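Side-chain contact in protocadherin-19 isoform 1 (Danio rerio, PDB 5CO1), which mediates calcium-dependent cell adhesion, which becomes robust and homophilic in complex with the classical cadherin cdh2, and is essential for early neurulation in the anterior neural plate: residues Ala84-Gly88 with Pro89-Pro93. Sequence-based numbering, arbitrary orientation.
Sequences AKDLG and PNSIP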
ATOM      1  N   ALA A  84       3.339  25.132 -23.104  1.00 58.84           N
ATOM      2  CA  ALA A  84       4.404  25.448 -24.047  1.00 60.68           C
ATOM      3  C   ALA A  84       4.241  26.866 -24.585  1.00 59.37           C
ATOM      4  O   ALA A  84       3.171  27.257 -25.050  1.00 57.43           O
ATOM      5  CB  ALA A  84       4.378  24.467 -25.190  1.00 62.19           C
ATOM      6  N   LYS A  85       5.304  27.644 -24.476  1.00 69.19           N
ATOM      7  CA  LYS A  85       5.264  29.071 -24.765  1.00 75.26           C
ATOM      8  C   LYS A  85       6.571  29.395 -25.453  1.00 85.37           C
ATOM      9  O   LYS A  85       7.645  29.065 -24.933  1.00 78.73           O
ATOM     10  CB  LYS A  85       5.148  29.854 -23.463  1.00 74.63           C
ATOM     11  CG  LYS A  85       4.816  31.319 -23.643  1.00 90.79           C
ATOM     12  CD  LYS A  85       4.874  32.064 -22.315  1.00 98.20           C
ATOM     13  CE  LYS A  85       4.507  33.533 -22.472  1.00106.83           C
ATOM     14  NZ  LYS A  85       5.431  34.240 -23.403  1.00116.14           N
ATOM     15  N   ASP A  86       6.495  29.938 -26.664  1.00106.37           N
ATOM     16  CA  ASP A  86       7.696  30.506 -27.281  1.00132.12           C
ATOM     17  C   ASP A  86       8.139  31.750 -26.520  1.00136.21           C
ATOM     18  O   ASP A  86       7.315  32.488 -25.963  1.00129.27           O
ATOM     19  CB  ASP A  86       7.537  30.790 -28.792  1.00136.06           C
ATOM     20  CG  ASP A  86       6.161  31.323 -29.162  1.00142.52           C
ATOM     21  OD1 ASP A  86       5.156  30.973 -28.470  1.00156.66           O
ATOM     22  OD2 ASP A  86       6.072  32.027 -30.199  1.00150.30           O
ATOM     23  N   LEU A  87       9.451  31.907 -26.393  1.00145.95           N
ATOM     24  CA  LEU A  87      10.016  33.194 -26.030  1.00148.18           C
ATOM     25  C   LEU A  87       9.484  34.188 -27.056  1.00135.56           C
ATOM     26  O   LEU A  87       9.705  34.024 -28.258  1.00128.12           O
ATOM     27  CB  LEU A  87      11.548  33.135 -26.032  1.00150.74           C
ATOM     28  CG  LEU A  87      12.141  32.120 -25.041  1.00151.03           C
ATOM     29  CD1 LEU A  87      13.456  31.547 -25.554  1.00151.30           C
ATOM     30  CD2 LEU A  87      12.306  32.731 -23.655  1.00145.18           C
ATOM     31  N   GLY A  88       8.606  35.071 -26.596  1.00123.02           N
ATOM     32  CA  GLY A  88       7.752  35.836 -27.488  1.00129.98           C
ATOM     33  C   GLY A  88       7.313  37.117 -26.815  1.00149.37           C
ATOM     34  O   GLY A  88       7.015  37.115 -25.618  1.00154.50           O
ATOM     35  N   PRO A  89       7.316  38.235 -27.563  1.00168.17           N
ATOM     36  CA  PRO A  89       6.780  39.474 -26.992  1.00172.21           C
ATOM     37  C   PRO A  89       5.278  39.358 -26.725  1.00168.86           C
ATOM     38  O   PRO A  89       4.829  39.528 -25.587  1.00152.99           O
ATOM     39  CB  PRO A  89       7.079  40.531 -28.067  1.00176.74           C
ATOM     40  CG  PRO A  89       7.379  39.779 -29.321  1.00172.34           C
ATOM     41  CD  PRO A  89       7.851  38.415 -28.926  1.00165.93           C
ATOM     42  N   ASN A  90       4.529  39.014 -27.770  1.00163.29           N
ATOM     43  CA  ASN A  90       3.153  38.563 -27.634  1.00153.56           C
ATOM     44  C   ASN A  90       3.023  37.159 -28.220  1.00148.74           C
ATOM     45  O   ASN A  90       3.349  36.937 -29.388  1.00151.00           O
ATOM     46  CB  ASN A  90       2.213  39.529 -28.362  1.00149.07           C
ATOM     47  CG  ASN A  90       1.013  39.917 -27.525  1.00144.05           C
ATOM     48  OD1 ASN A  90       0.656  39.225 -26.574  1.00137.26           O
ATOM     49  ND2 ASN A  90       0.381  41.029 -27.877  1.00138.65           N
ATOM     50  N   SER A  91       2.591  36.210 -27.393  1.00136.38           N
ATOM     51  CA  SER A  91       2.482  34.809 -27.803  1.00117.29           C
ATOM     52  C   SER A  91       1.681  34.026 -26.767  1.00113.48           C
ATOM     53  O   SER A  91       2.064  33.976 -25.602  1.00103.28           O
ATOM     54  CB  SER A  91       3.874  34.188 -27.939  1.00113.25           C
ATOM     55  OG  SER A  91       4.508  34.073 -26.675  1.00104.87           O
ATOM     56  N   ILE A  92       0.588  33.399 -27.190  1.00108.57           N
ATOM     57  CA  ILE A  92      -0.256  32.644 -26.257  1.00115.10           C
ATOM     58  C   ILE A  92       0.283  31.204 -25.986  1.00111.49           C
ATOM     59  O   ILE A  92       1.021  30.639 -26.807  1.00 89.28           O
ATOM     60  CB  ILE A  92      -1.733  32.646 -26.724  1.00117.62           C
ATOM     61  CG1 ILE A  92      -2.631  31.927 -25.699  1.00115.43           C
ATOM     62  CG2 ILE A  92      -1.858  32.058 -28.128  1.00118.39           C
ATOM     63  CD1 ILE A  92      -4.082  32.365 -25.717  1.00115.76           C
ATOM     64  N   PRO A  93       0.023  30.662 -24.777  1.00102.57           N
ATOM     65  CA  PRO A  93       0.498  29.301 -24.509  1.00 93.51           C
ATOM     66  C   PRO A  93      -0.417  28.205 -25.037  1.00 84.37           C
ATOM     67  O   PRO A  93      -1.633  28.395 -25.148  1.00 88.01           O
ATOM     68  CB  PRO A  93       0.549  29.231 -22.973  1.00102.22           C
ATOM     69  CG  PRO A  93       0.546  30.648 -22.508  1.00102.54           C
ATOM     70  CD  PRO A  93      -0.251  31.396 -23.527  1.00102.45           C
TER
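Lys85 and Pro93 face each other across a hairpin connection, their CA atoms 4.8 Å apart, where the chain leaves one strand, turns through Leu87 to Asn90 and comes back; Ala84-Gly88 and Pro89-Pro93 run nearly antiparallel, 165° between their end-to-end directions. Ser91 points into this loop and meets both Asp86 and Lys85, a weak hydrogen bond being one link among several contacts. Its CB points at the outgoing strand, and a chi1 of 68° sets OG between its own backbone N and carbonyl carbon, from where the hydroxyl donates that weak bond, 3.3 Å long, to Asp86 O. The bond is made to the main chain and not to the carboxylate; the latter bends back to the returning segment and lies with both oxygens against the methylene, Asp86 OD1 being 3.5 Å from Ser91 CB. Lys85 comes to the same serine by a longer route: its chain is extended as far as CE and bends only at the last torsion (chi4 -60°), which leaves NZ 3.4 Å from Ser91 OG. On the turn side, Gly88 CA lies 3.8 Å from Ser91 OG. Toward the strand end of the loop, Pro93 closes the contact with a CA-H...O approach of 3.4 Å to Ala84 O. The loop lies at the surface of the first of the two cadherin domains in this fragment (EC3), joining strand 77-86 to strand 94-103, which pair antiparallel in its sheet. Ala84 is hydrogen-bonded through its backbone to Ala94 of the latter, while Lys85 bonds likewise to Val40 of strand 39-46, on whose Val39 the side chains of Ala84 and Asp86 also rest.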